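Local coordinates for protein probable mannosyltransferase KTR4 (Saccharomyces cerevisiae, PDB 5A07) that is a probable mannosyltransferase of the GT-A clan, whose lumenal part holds guanosine-5'-diphosphate and a manganese ion, at residues 237-242 with 395-400. Sequence-based numbering, arbitrary orientation.
Sequences FYCKIN and DRCNGN
Lys240 N donates to Arg396 O at 2.9 Å, almost straight at the hydrogen (176°), while Asn398 N donates to Tyr238 O at 2.8 Å. These two bonds flank Cys239 and Cys397, which form a single antiparallel bridge, a non-hydrogen-bonded pair locked by a disulfide (SG to SG 2.2 Å, chi3 100°). Arg396 adds a third bond: its NH1 gives a hydrogen to Lys240 O at 2.9 Å, with the acceptor near the guanidinium plane but the nitrogen raised above the carbonyl plane. The side chain leaves with CG opposite the backbone N (chi1 -163°) and bends at chi3, bringing one guanidinium face over Cys239 CB, while Ile241 CD1 meets the edge. NH2 is held by Asp376 O, so two carbonyls fix the group's rotation. Asn398 forms an Asx turn, its OD1 taking a hydrogen from Asn400 N, and the same oxygen lies at the edge of the Tyr238 ring, 3.7 Å from CD1. Asn400 CB packs against that ring at CD1 and CE1. A water donates to Phe237 O and weakly accepts from Asn398 ND2. The bridge staples the loop following strand 236-237 to the long loop preceding helix 418-425; Glu129 of helix 116-131 touches Lys240 and Asn398, and Phe237 meets Tyr379 of strand 379-381.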
ATOM      1  N   PHE B 237      -0.441  13.065  -9.661  1.00 15.51           N
ATOM      2  CA  PHE B 237      -0.366  12.103 -10.722  1.00 15.42           C
ATOM      3  C   PHE B 237       0.254  12.764 -11.907  1.00 18.12           C
ATOM      4  O   PHE B 237      -0.112  13.907 -12.283  1.00 16.83           O
ATOM      5  CB  PHE B 237      -1.731  11.582 -11.094  1.00 16.45           C
ATOM      6  CG  PHE B 237      -2.387  10.758  -9.998  1.00 17.03           C
ATOM      7  CD1 PHE B 237      -2.086   9.417  -9.829  1.00 18.44           C
ATOM      8  CD2 PHE B 237      -3.206  11.359  -9.081  1.00 16.14           C
ATOM      9  CE1 PHE B 237      -2.613   8.697  -8.768  1.00 18.88           C
ATOM     10  CE2 PHE B 237      -3.746  10.652  -8.053  1.00 18.20           C
ATOM     11  CZ  PHE B 237      -3.413   9.328  -7.864  1.00 17.41           C
ATOM     12  N   TYR B 238       1.105  12.050 -12.614  1.00 17.02           N
ATOM     13  CA  TYR B 238       1.886  12.676 -13.709  1.00 19.47           C
ATOM     14  C   TYR B 238       1.634  12.126 -15.078  1.00 21.67           C
ATOM     15  O   TYR B 238       2.028  12.818 -16.042  1.00 19.52           O
ATOM     16  CB  TYR B 238       3.410  12.577 -13.451  1.00 17.66           C
ATOM     17  CG  TYR B 238       3.836  13.217 -12.168  1.00 18.56           C
ATOM     18  CD1 TYR B 238       3.757  14.634 -11.989  1.00 20.11           C
ATOM     19  CD2 TYR B 238       4.319  12.479 -11.117  1.00 17.73           C
ATOM     20  CE1 TYR B 238       4.088  15.244 -10.759  1.00 18.54           C
ATOM     21  CE2 TYR B 238       4.676  13.095  -9.920  1.00 18.63           C
ATOM     22  CZ  TYR B 238       4.574  14.486  -9.775  1.00 20.16           C
ATOM     23  OH  TYR B 238       4.909  15.016  -8.575  1.00 19.11           O
ATOM     24  N   CYS B 239       0.976  10.962 -15.207  1.00 17.62           N
ATOM     25  CA  CYS B 239       0.942  10.293 -16.470  1.00 18.14           C
ATOM     26  C   CYS B 239      -0.430   9.806 -16.812  1.00 18.86           C
ATOM     27  O   CYS B 239      -1.136   9.244 -15.976  1.00 16.14           O
ATOM     28  CB  CYS B 239       1.903   9.085 -16.454  1.00 21.15           C
ATOM     29  SG  CYS B 239       3.578   9.456 -15.941  1.00 24.91           S
ATOM     30  N   LYS B 240      -0.784   9.949 -18.076  1.00 16.85           N
ATOM     31  CA  LYS B 240      -2.081   9.516 -18.530  1.00 19.18           C
ATOM     32  C   LYS B 240      -2.219   7.990 -18.519  1.00 19.54           C
ATOM     33  O   LYS B 240      -1.368   7.272 -19.034  1.00 15.70           O
ATOM     34  CB  LYS B 240      -2.322  10.000 -19.944  1.00 23.14           C
ATOM     35  CG  LYS B 240      -2.621  11.488 -19.969  1.00 33.89           C
ATOM     36  CD  LYS B 240      -3.326  11.927 -21.232  1.00 45.52           C
ATOM     37  CE  LYS B 240      -2.978  13.398 -21.520  1.00 56.43           C
ATOM     38  NZ  LYS B 240      -1.814  13.390 -22.427  1.00 62.41           N
ATOM     39  N   ILE B 241      -3.361   7.557 -18.031  1.00 17.52           N
ATOM     40  CA  ILE B 241      -3.711   6.153 -17.962  1.00 18.28           C
ATOM     41  C   ILE B 241      -4.939   5.936 -18.811  1.00 17.56           C
ATOM     42  O   ILE B 241      -6.027   6.402 -18.462  1.00 18.18           O
ATOM     43  CB  ILE B 241      -3.978   5.719 -16.527  1.00 16.60           C
ATOM     44  CG1 ILE B 241      -2.735   5.975 -15.700  1.00 17.49           C
ATOM     45  CG2 ILE B 241      -4.431   4.223 -16.470  1.00 17.63           C
ATOM     46  CD1 ILE B 241      -1.552   5.042 -16.023  1.00 19.00           C
ATOM     47  N   ASN B 242      -4.758   5.225 -19.928  1.00 20.29           N
ATOM     48  CA  ASN B 242      -5.781   5.086 -20.957  1.00 21.27           C
ATOM     49  C   ASN B 242      -6.455   3.686 -21.060  1.00 20.56           C
ATOM     50  O   ASN B 242      -6.960   3.298 -22.103  1.00 20.65           O
ATOM     51  CB  ASN B 242      -5.172   5.489 -22.293  1.00 21.11           C
ATOM     52  CG  ASN B 242      -4.981   6.971 -22.369  1.00 25.57           C
ATOM     53  OD1 ASN B 242      -5.873   7.726 -22.057  1.00 25.10           O
ATOM     54  ND2 ASN B 242      -3.838   7.386 -22.774  1.00 28.84           N
ATOM     55  N   ASP B 395       3.640  11.881 -25.420  1.00 28.91           N
ATOM     56  CA  ASP B 395       3.230  12.915 -24.501  1.00 34.87           C
ATOM     57  C   ASP B 395       2.445  12.276 -23.283  1.00 29.74           C
ATOM     58  O   ASP B 395       1.618  12.936 -22.660  1.00 25.95           O
ATOM     59  CB  ASP B 395       2.317  13.872 -25.296  1.00 40.34           C
ATOM     60  CG  ASP B 395       1.053  13.167 -25.809  1.00 52.96           C
ATOM     61  OD1 ASP B 395       1.008  11.894 -25.889  1.00 65.11           O
ATOM     62  OD2 ASP B 395       0.090  13.867 -26.143  1.00 70.39           O
ATOM     63  N   ARG B 396       2.658  10.994 -23.003  1.00 24.49           N
ATOM     64  CA  ARG B 396       1.869  10.347 -21.960  1.00 23.59           C
ATOM     65  C   ARG B 396       2.075  10.995 -20.568  1.00 22.57           C
ATOM     66  O   ARG B 396       1.103  11.181 -19.823  1.00 22.98           O
ATOM     67  CB  ARG B 396       2.093   8.848 -21.944  1.00 21.50           C
ATOM     68  CG  ARG B 396       1.043   8.073 -21.194  1.00 21.81           C
ATOM     69  CD  ARG B 396       1.480   6.602 -21.025  1.00 20.06           C
ATOM     70  NE  ARG B 396       2.573   6.396 -20.073  1.00 16.85           N
ATOM     71  CZ  ARG B 396       2.431   6.233 -18.745  1.00 18.59           C
ATOM     72  NH1 ARG B 396       1.250   6.281 -18.157  1.00 17.17           N
ATOM     73  NH2 ARG B 396       3.488   6.001 -17.982  1.00 18.45           N
ATOM     74  N   CYS B 397       3.283  11.386 -20.224  1.00 22.80           N
ATOM     75  CA  CYS B 397       3.516  12.014 -18.931  1.00 24.02           C
ATOM     76  C   CYS B 397       3.615  13.508 -19.121  1.00 26.86           C
ATOM     77  O   CYS B 397       4.045  13.988 -20.179  1.00 25.21           O
ATOM     78  CB  CYS B 397       4.784  11.473 -18.246  1.00 26.74           C
ATOM     79  SG  CYS B 397       4.611   9.660 -17.837  1.00 33.29           S
ATOM     80  N   ASN B 398       3.310  14.248 -18.080  1.00 24.34           N
ATOM     81  CA  ASN B 398       3.207  15.732 -18.250  1.00 26.99           C
ATOM     82  C   ASN B 398       4.479  16.463 -18.023  1.00 29.39           C
ATOM     83  O   ASN B 398       4.474  17.679 -18.129  1.00 28.96           O
ATOM     84  CB  ASN B 398       2.122  16.333 -17.379  1.00 24.79           C
ATOM     85  CG  ASN B 398       2.366  16.174 -15.904  1.00 23.77           C
ATOM     86  OD1 ASN B 398       3.464  15.978 -15.424  1.00 23.19           O
ATOM     87  ND2 ASN B 398       1.318  16.241 -15.168  1.00 24.55           N
ATOM     88  N   GLY B 399       5.546  15.762 -17.654  1.00 25.53           N
ATOM     89  CA  GLY B 399       6.801  16.430 -17.457  1.00 27.88           C
ATOM     90  C   GLY B 399       7.016  17.080 -16.103  1.00 27.79           C
ATOM     91  O   GLY B 399       8.049  17.702 -15.897  1.00 25.51           O
ATOM     92  N   ASN B 400       6.087  16.948 -15.158  1.00 22.59           N
ATOM     93  CA  ASN B 400       6.277  17.510 -13.790  1.00 21.11           C
ATOM     94  C   ASN B 400       7.033  16.631 -12.819  1.00 21.89           C
ATOM     95  O   ASN B 400       7.217  16.997 -11.653  1.00 19.91           O
ATOM     96  CB  ASN B 400       4.923  17.890 -13.181  1.00 24.46           C
ATOM     97  CG  ASN B 400       4.272  19.104 -13.882  1.00 28.50           C
ATOM     98  OD1 ASN B 400       3.076  19.230 -13.916  1.00 33.94           O
ATOM     99  ND2 ASN B 400       5.071  19.920 -14.485  1.00 28.08           N
TER
HETATM  100  O   HOH W   1       0.912  16.678 -11.893  1.00 28.18           O